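Local coordinates for Serine/threonine-protein kinase pelle (Drosophila melanogaster, PDB 1D2Z) that phosphorylates serine and threonine in Toll receptor signalling that sets embryonic dorsoventral polarity, and through this death domain binds the death domain of Tube, at residues W34-T39 with K85-H90; E49-Q54 with S62-N67. One frame throughout, in Å; residues are numbered along the deposited sequence.

Contact 1. Residues W34-T39 with K85-H90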
ATOM      1  N   TRP A  34      -3.280  16.324  12.425  1.00 30.91           N
ATOM      2  CA  TRP A  34      -3.522  15.343  11.362  1.00 32.89           C
ATOM      3  C   TRP A  34      -3.597  15.971   9.965  1.00 32.45           C
ATOM      4  O   TRP A  34      -3.015  15.442   9.016  1.00 30.73           O
ATOM      5  CB  TRP A  34      -4.759  14.485  11.647  1.00 32.43           C
ATOM      6  CG  TRP A  34      -6.081  15.183  11.484  1.00 38.17           C
ATOM      7  CD1 TRP A  34      -6.815  15.786  12.462  1.00 39.35           C
ATOM      8  CD2 TRP A  34      -6.823  15.338  10.266  1.00 38.76           C
ATOM      9  NE1 TRP A  34      -7.971  16.310  11.928  1.00 42.07           N
ATOM     10  CE2 TRP A  34      -8.001  16.051  10.583  1.00 41.59           C
ATOM     11  CE3 TRP A  34      -6.607  14.947   8.938  1.00 41.17           C
ATOM     12  CZ2 TRP A  34      -8.963  16.382   9.618  1.00 43.84           C
ATOM     13  CZ3 TRP A  34      -7.565  15.275   7.974  1.00 42.49           C
ATOM     14  CH2 TRP A  34      -8.727  15.985   8.324  1.00 43.74           C
ATOM     15  N   GLN A  35      -4.269  17.115   9.853  1.00 32.16           N
ATOM     16  CA  GLN A  35      -4.403  17.809   8.569  1.00 35.75           C
ATOM     17  C   GLN A  35      -3.038  18.277   8.078  1.00 34.92           C
ATOM     18  O   GLN A  35      -2.736  18.201   6.885  1.00 36.39           O
ATOM     19  CB  GLN A  35      -5.394  18.982   8.692  1.00 38.98           C
ATOM     20  CG  GLN A  35      -5.594  19.814   7.425  1.00 46.56           C
ATOM     21  CD  GLN A  35      -6.170  19.022   6.248  1.00 49.21           C
ATOM     22  OE1 GLN A  35      -7.377  19.037   6.006  1.00 52.28           O
ATOM     23  NE2 GLN A  35      -5.297  18.359   5.492  1.00 51.50           N
ATOM     24  N   GLN A  36      -2.195  18.708   9.009  1.00 31.44           N
ATOM     25  CA  GLN A  36      -0.853  19.155   8.675  1.00 34.16           C
ATOM     26  C   GLN A  36      -0.034  17.952   8.183  1.00 33.48           C
ATOM     27  O   GLN A  36       0.717  18.058   7.212  1.00 29.27           O
ATOM     28  CB  GLN A  36      -0.201  19.793   9.905  1.00 38.23           C
ATOM     29  CG  GLN A  36       1.017  20.632   9.607  1.00 44.36           C
ATOM     30  CD  GLN A  36       1.507  21.400  10.824  1.00 50.91           C
ATOM     31  OE1 GLN A  36       0.713  21.850  11.655  1.00 55.66           O
ATOM     32  NE2 GLN A  36       2.820  21.554  10.933  1.00 51.61           N
ATOM     33  N   LEU A  37      -0.198  16.805   8.847  1.00 29.62           N
ATOM     34  CA  LEU A  37       0.509  15.589   8.457  1.00 28.07           C
ATOM     35  C   LEU A  37       0.065  15.158   7.053  1.00 28.23           C
ATOM     36  O   LEU A  37       0.896  14.893   6.186  1.00 30.59           O
ATOM     37  CB  LEU A  37       0.229  14.455   9.456  1.00 26.99           C
ATOM     38  CG  LEU A  37       0.791  14.576  10.880  1.00 28.11           C
ATOM     39  CD1 LEU A  37       0.178  13.498  11.775  1.00 26.13           C
ATOM     40  CD2 LEU A  37       2.308  14.460  10.855  1.00 24.80           C
ATOM     41  N   ALA A  38      -1.246  15.104   6.841  1.00 26.54           N
ATOM     42  CA  ALA A  38      -1.823  14.701   5.563  1.00 30.19           C
ATOM     43  C   ALA A  38      -1.390  15.616   4.425  1.00 30.69           C
ATOM     44  O   ALA A  38      -1.051  15.147   3.339  1.00 28.84           O
ATOM     45  CB  ALA A  38      -3.338  14.667   5.660  1.00 31.18           C
ATOM     46  N   THR A  39      -1.371  16.918   4.687  1.00 31.90           N
ATOM     47  CA  THR A  39      -0.968  17.883   3.666  1.00 33.38           C
ATOM     48  C   THR A  39       0.515  17.750   3.334  1.00 32.18           C
ATOM     49  O   THR A  39       0.895  17.769   2.160  1.00 31.52           O
ATOM     50  CB  THR A  39      -1.283  19.337   4.095  1.00 32.23           C
ATOM     51  OG1 THR A  39      -2.694  19.473   4.299  1.00 34.85           O
ATOM     52  CG2 THR A  39      -0.833  20.332   3.016  1.00 32.87           C
ATOM     53  N   LYS A  85      10.242  15.639  12.048  1.00 35.86           N
ATOM     54  CA  LYS A  85      11.353  16.587  12.027  1.00 40.23           C
ATOM     55  C   LYS A  85      11.054  17.765  11.103  1.00 41.28           C
ATOM     56  O   LYS A  85      11.290  18.920  11.467  1.00 40.46           O
ATOM     57  CB  LYS A  85      12.647  15.891  11.593  1.00 40.95           C
ATOM     58  CG  LYS A  85      13.879  16.791  11.614  1.00 43.26           C
ATOM     59  CD  LYS A  85      15.120  16.044  11.150  1.00 44.29           C
ATOM     60  CE  LYS A  85      16.366  16.938  11.170  1.00 46.96           C
ATOM     61  NZ  LYS A  85      16.316  18.052  10.177  1.00 47.16           N
ATOM     62  N   LYS A  86      10.495  17.469   9.929  1.00 40.90           N
ATOM     63  CA  LYS A  86      10.156  18.504   8.956  1.00 43.29           C
ATOM     64  C   LYS A  86       9.058  19.427   9.475  1.00 42.84           C
ATOM     65  O   LYS A  86       9.074  20.629   9.211  1.00 43.94           O
ATOM     66  CB  LYS A  86       9.739  17.874   7.615  1.00 47.17           C
ATOM     67  CG  LYS A  86       9.364  18.898   6.543  1.00 51.75           C
ATOM     68  CD  LYS A  86       9.501  18.356   5.121  1.00 54.25           C
ATOM     69  CE  LYS A  86       8.393  17.386   4.751  1.00 55.82           C
ATOM     70  NZ  LYS A  86       8.509  17.013   3.308  1.00 55.50           N
ATOM     71  N   LEU A  87       8.113  18.868  10.227  1.00 40.93           N
ATOM     72  CA  LEU A  87       7.017  19.655  10.779  1.00 39.19           C
ATOM     73  C   LEU A  87       7.332  20.148  12.193  1.00 39.89           C
ATOM     74  O   LEU A  87       6.462  20.687  12.879  1.00 37.49           O
ATOM     75  CB  LEU A  87       5.734  18.822  10.799  1.00 41.31           C
ATOM     76  CG  LEU A  87       5.137  18.400   9.453  1.00 42.89           C
ATOM     77  CD1 LEU A  87       3.897  17.546   9.685  1.00 39.02           C
ATOM     78  CD2 LEU A  87       4.791  19.634   8.629  1.00 42.44           C
ATOM     79  N   LYS A  88       8.592  20.000  12.593  1.00 39.59           N
ATOM     80  CA  LYS A  88       9.074  20.379  13.924  1.00 42.74           C
ATOM     81  C   LYS A  88       8.221  19.893  15.100  1.00 41.55           C
ATOM     82  O   LYS A  88       7.909  20.646  16.026  1.00 42.23           O
ATOM     83  CB  LYS A  88       9.412  21.879  14.033  1.00 46.34           C
ATOM     84  CG  LYS A  88       8.428  22.855  13.410  1.00 51.52           C
ATOM     85  CD  LYS A  88       8.852  24.299  13.664  1.00 54.11           C
ATOM     86  CE  LYS A  88      10.285  24.566  13.211  1.00 55.59           C
ATOM     87  NZ  LYS A  88      10.485  24.410  11.741  1.00 56.69           N
ATOM     88  N   LEU A  89       7.826  18.623  15.029  1.00 40.06           N
ATOM     89  CA  LEU A  89       7.049  17.982  16.086  1.00 37.77           C
ATOM     90  C   LEU A  89       8.074  17.199  16.911  1.00 36.41           C
ATOM     91  O   LEU A  89       8.149  15.972  16.845  1.00 35.36           O
ATOM     92  CB  LEU A  89       5.996  17.052  15.476  1.00 35.62           C
ATOM     93  CG  LEU A  89       4.938  17.759  14.621  1.00 37.56           C
ATOM     94  CD1 LEU A  89       4.064  16.744  13.897  1.00 35.36           C
ATOM     95  CD2 LEU A  89       4.094  18.684  15.495  1.00 35.06           C
ATOM     96  N   HIS A  90       8.883  17.941  17.666  1.00 36.56           N
ATOM     97  CA  HIS A  90       9.955  17.370  18.483  1.00 35.87           C
ATOM     98  C   HIS A  90       9.525  16.374  19.550  1.00 32.67           C
ATOM     99  O   HIS A  90      10.206  15.370  19.765  1.00 32.31           O
ATOM    100  CB  HIS A  90      10.810  18.491  19.089  1.00 40.46           C
ATOM    101  CG  HIS A  90      11.420  19.391  18.059  1.00 42.82           C
ATOM    102  ND1 HIS A  90      12.453  18.989  17.240  1.00 43.70           N
ATOM    103  CD2 HIS A  90      11.084  20.640  17.657  1.00 44.64           C
ATOM    104  CE1 HIS A  90      12.721  19.947  16.370  1.00 43.64           C
ATOM    105  NE2 HIS A  90      11.904  20.959  16.602  1.00 46.20           N
TER
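In the six-helix bundle of this death domain, the Schellman turn that ends helix 77-86 packs against helix 34-40, with Leu87 of the turn resting on Gln36 and Leu37. Lys88, at positive phi, closes the turn as its N bonds back to the O of Lys85, 3.1 Å away, and N of Leu89 bonds to O of Phe84, completing the motif. Leu87 and Leu89, either side of Lys88, both direct CB toward helix 34-40. The two methyls of Leu87 divide the work. CD1 meets CD2 of Leu37 at 3.7 Å, the two side chains crossing at a slant, while CD2 lies 3.6 Å from NE2 of Gln36, which arrives from the opposite direction. Gln36 holds its chain extended, chi1 at -164° turning CG away from its own N, and so lays CG and NE2 along that methyl. Leu89, the N-cap residue of helix 90-95, brings CD1 to 4.2 Å from the same CD2 of Leu37. Leucine suits position 87 because its branched end touches two neighbours at once; Leu37 and Leu89 supply apolar methyls, and Leu37 also reaches Leu83 and Phe65. Cut back to an alanine, Leu87 would lose both methyls, and Leu37 CD2 and the Gln36 chain would probably lack their main partner across this contact. No hydrogen bond crosses between the segments, so their direct hold is apolar and van der Waals.

Contact 2. Residues E49-Q54 with S62-N67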
ATOM      1  N   GLU A  49     -10.400  12.707   3.569  1.00 38.39           N
ATOM      2  CA  GLU A  49     -11.782  12.566   4.014  1.00 39.77           C
ATOM      3  C   GLU A  49     -11.965  11.348   4.916  1.00 38.64           C
ATOM      4  O   GLU A  49     -12.743  11.386   5.863  1.00 38.97           O
ATOM      5  CB  GLU A  49     -12.732  12.483   2.813  1.00 43.94           C
ATOM      6  CG  GLU A  49     -14.218  12.425   3.184  1.00 49.21           C
ATOM      7  CD  GLU A  49     -14.644  13.548   4.125  1.00 53.88           C
ATOM      8  OE1 GLU A  49     -14.201  14.706   3.934  1.00 57.32           O
ATOM      9  OE2 GLU A  49     -15.430  13.267   5.057  1.00 55.65           O
ATOM     10  N   GLN A  50     -11.244  10.271   4.615  1.00 38.59           N
ATOM     11  CA  GLN A  50     -11.315   9.050   5.413  1.00 37.86           C
ATOM     12  C   GLN A  50     -10.836   9.358   6.838  1.00 36.82           C
ATOM     13  O   GLN A  50     -11.425   8.886   7.807  1.00 37.03           O
ATOM     14  CB  GLN A  50     -10.461   7.948   4.771  1.00 39.24           C
ATOM     15  CG  GLN A  50     -10.417   6.623   5.539  1.00 44.23           C
ATOM     16  CD  GLN A  50      -9.571   5.571   4.835  1.00 46.93           C
ATOM     17  OE1 GLN A  50      -9.531   5.515   3.605  1.00 52.40           O
ATOM     18  NE2 GLN A  50      -8.888   4.733   5.612  1.00 45.76           N
ATOM     19  N   ILE A  51      -9.795  10.184   6.958  1.00 35.50           N
ATOM     20  CA  ILE A  51      -9.272  10.562   8.272  1.00 35.21           C
ATOM     21  C   ILE A  51     -10.284  11.454   8.989  1.00 36.98           C
ATOM     22  O   ILE A  51     -10.642  11.195  10.141  1.00 37.78           O
ATOM     23  CB  ILE A  51      -7.932  11.335   8.175  1.00 33.73           C
ATOM     24  CG1 ILE A  51      -6.869  10.483   7.468  1.00 31.95           C
ATOM     25  CG2 ILE A  51      -7.455  11.716   9.578  1.00 32.77           C
ATOM     26  CD1 ILE A  51      -5.622  11.248   7.072  1.00 25.48           C
ATOM     27  N   SER A  52     -10.727  12.505   8.303  1.00 37.35           N
ATOM     28  CA  SER A  52     -11.705  13.439   8.856  1.00 40.79           C
ATOM     29  C   SER A  52     -12.931  12.666   9.317  1.00 40.67           C
ATOM     30  O   SER A  52     -13.428  12.880  10.422  1.00 41.73           O
ATOM     31  CB  SER A  52     -12.117  14.475   7.801  1.00 40.97           C
ATOM     32  OG  SER A  52     -13.201  15.266   8.258  1.00 43.56           O
ATOM     33  N   SER A  53     -13.371  11.733   8.476  1.00 42.09           N
ATOM     34  CA  SER A  53     -14.532  10.898   8.749  1.00 45.81           C
ATOM     35  C   SER A  53     -14.363  10.079  10.023  1.00 46.95           C
ATOM     36  O   SER A  53     -15.257  10.050  10.869  1.00 48.05           O
ATOM     37  CB  SER A  53     -14.795   9.965   7.563  1.00 48.24           C
ATOM     38  OG  SER A  53     -15.826   9.039   7.857  1.00 52.76           O
ATOM     39  N   GLN A  54     -13.222   9.407  10.149  1.00 46.85           N
ATOM     40  CA  GLN A  54     -12.945   8.593  11.330  1.00 47.94           C
ATOM     41  C   GLN A  54     -12.948   9.440  12.589  1.00 46.62           C
ATOM     42  O   GLN A  54     -13.458   9.010  13.622  1.00 46.82           O
ATOM     43  CB  GLN A  54     -11.602   7.869  11.194  1.00 48.99           C
ATOM     44  CG  GLN A  54     -11.607   6.750  10.177  1.00 52.15           C
ATOM     45  CD  GLN A  54     -12.533   5.616  10.568  1.00 54.72           C
ATOM     46  OE1 GLN A  54     -13.528   5.351   9.898  1.00 57.89           O
ATOM     47  NE2 GLN A  54     -12.211   4.945  11.662  1.00 55.20           N
ATOM     48  N   SER A  62      -4.956  10.789  14.046  1.00 26.67           N
ATOM     49  CA  SER A  62      -3.571  10.483  13.724  1.00 26.26           C
ATOM     50  C   SER A  62      -3.370   8.993  13.492  1.00 25.51           C
ATOM     51  O   SER A  62      -2.565   8.607  12.651  1.00 23.90           O
ATOM     52  CB  SER A  62      -2.627  10.996  14.811  1.00 27.25           C
ATOM     53  OG  SER A  62      -2.836  10.290  16.017  1.00 32.09           O
ATOM     54  N   ASN A  63      -4.100   8.157  14.227  1.00 24.80           N
ATOM     55  CA  ASN A  63      -3.980   6.710  14.033  1.00 27.23           C
ATOM     56  C   ASN A  63      -4.433   6.355  12.615  1.00 26.56           C
ATOM     57  O   ASN A  63      -3.843   5.494  11.958  1.00 26.62           O
ATOM     58  CB  ASN A  63      -4.827   5.939  15.047  1.00 28.13           C
ATOM     59  CG  ASN A  63      -4.731   4.439  14.853  1.00 30.98           C
ATOM     60  OD1 ASN A  63      -3.640   3.865  14.905  1.00 27.85           O
ATOM     61  ND2 ASN A  63      -5.869   3.798  14.601  1.00 30.65           N
ATOM     62  N   GLU A  64      -5.489   7.023  12.155  1.00 26.96           N
ATOM     63  CA  GLU A  64      -6.012   6.790  10.813  1.00 28.65           C
ATOM     64  C   GLU A  64      -4.975   7.247   9.790  1.00 25.20           C
ATOM     65  O   GLU A  64      -4.794   6.611   8.756  1.00 26.78           O
ATOM     66  CB  GLU A  64      -7.342   7.521  10.615  1.00 29.97           C
ATOM     67  CG  GLU A  64      -8.077   7.109   9.335  1.00 36.81           C
ATOM     68  CD  GLU A  64      -8.351   5.609   9.266  1.00 40.16           C
ATOM     69  OE1 GLU A  64      -8.590   4.981  10.319  1.00 38.66           O
ATOM     70  OE2 GLU A  64      -8.313   5.054   8.153  1.00 42.61           O
ATOM     71  N   PHE A  65      -4.306   8.362  10.078  1.00 26.37           N
ATOM     72  CA  PHE A  65      -3.258   8.854   9.186  1.00 26.06           C
ATOM     73  C   PHE A  65      -2.165   7.777   9.091  1.00 27.61           C
ATOM     74  O   PHE A  65      -1.683   7.470   7.995  1.00 26.41           O
ATOM     75  CB  PHE A  65      -2.660  10.174   9.694  1.00 25.01           C
ATOM     76  CG  PHE A  65      -1.404  10.587   8.973  1.00 24.09           C
ATOM     77  CD1 PHE A  65      -1.469  11.202   7.728  1.00 26.86           C
ATOM     78  CD2 PHE A  65      -0.151  10.310   9.518  1.00 23.29           C
ATOM     79  CE1 PHE A  65      -0.302  11.529   7.028  1.00 24.82           C
ATOM     80  CE2 PHE A  65       1.017  10.632   8.833  1.00 23.25           C
ATOM     81  CZ  PHE A  65       0.942  11.243   7.579  1.00 25.37           C
ATOM     82  N   LEU A  66      -1.774   7.205  10.233  1.00 24.76           N
ATOM     83  CA  LEU A  66      -0.750   6.157  10.220  1.00 25.74           C
ATOM     84  C   LEU A  66      -1.244   4.927   9.461  1.00 25.98           C
ATOM     85  O   LEU A  66      -0.467   4.273   8.775  1.00 27.20           O
ATOM     86  CB  LEU A  66      -0.339   5.753  11.637  1.00 24.66           C
ATOM     87  CG  LEU A  66       0.417   6.783  12.484  1.00 25.95           C
ATOM     88  CD1 LEU A  66       0.770   6.167  13.841  1.00 21.01           C
ATOM     89  CD2 LEU A  66       1.677   7.229  11.761  1.00 28.26           C
ATOM     90  N   ASN A  67      -2.531   4.609   9.607  1.00 26.73           N
ATOM     91  CA  ASN A  67      -3.124   3.461   8.916  1.00 29.16           C
ATOM     92  C   ASN A  67      -3.002   3.634   7.401  1.00 31.27           C
ATOM     93  O   ASN A  67      -2.652   2.696   6.686  1.00 31.49           O
ATOM     94  CB  ASN A  67      -4.606   3.297   9.294  1.00 30.99           C
ATOM     95  CG  ASN A  67      -4.807   2.628  10.658  1.00 34.14           C
ATOM     96  OD1 ASN A  67      -3.911   1.976  11.186  1.00 32.74           O
ATOM     97  ND2 ASN A  67      -5.998   2.789  11.221  1.00 33.77           N
TER
HETATM   98  O   HOH W   1      -9.907   3.923  12.566  1.00 71.41           O
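Helix segments 49-54 and 62-67 run roughly antiparallel, their axes 8.9 Å apart at closest and 148° between their directions, with Ile51 and Glu64 nearest in register at 5.6 Å between CA atoms. Glu64 is the main residue of its helix: its CG lies 3.8 Å from the CA of Ile51, and a bend at chi2 (57°) turns the carboxylate between Gln50 and Gln54. The extended Gln50 side chain crosses that of Glu64 at about a right angle, the amide and carboxylate planes 50° apart, and NE2 donates to OE2 of Glu64 at 2.6 Å, meeting that oxygen nearly head-on. The other oxygen, OE1, sits 3.5 Å from CG of Gln54 and accepts a hydrogen bond from a water 2.8 Å away, which in turn weakly accepts from Gln54 NE2. In the death-domain bundle these consecutive helices, 45-56 and 61-73, also face Tube: Asn29 of the Tube chain bonds weakly to Gln50 NE2 and also to the backbone O of Asn67. Glutamine suits position 50, as its uncharged amide offers the buried carboxylate an N-H. Ile51 reaches past Glu64 to place CD1 4.1 Å from CB of Phe65, at the ring edge, where a branched aliphatic chain suits the apolar core.

How the contacts relate
From the N terminus the chain enters contact 1 on helix 34-40, passes to helix 45-56, and turns back through a short connection into helix 61-73, where contact 2 closes a small loop. It then continues through helix 77-86 to the turn that completes contact 1, so contact 2 is nested within the larger loop. The centres are 14 Å apart, yet helix 34-40 serves as the bridge: Trp34 CE3 packs 3.4 Å from Ile51 CG2, and CE1 of the Phe65 ring lies 3.6 Å from C of Leu37, which stands above the ring plane. Together they tie the helical hairpin that faces Tube, by way of helix 34-40, to the end of helix 77-86.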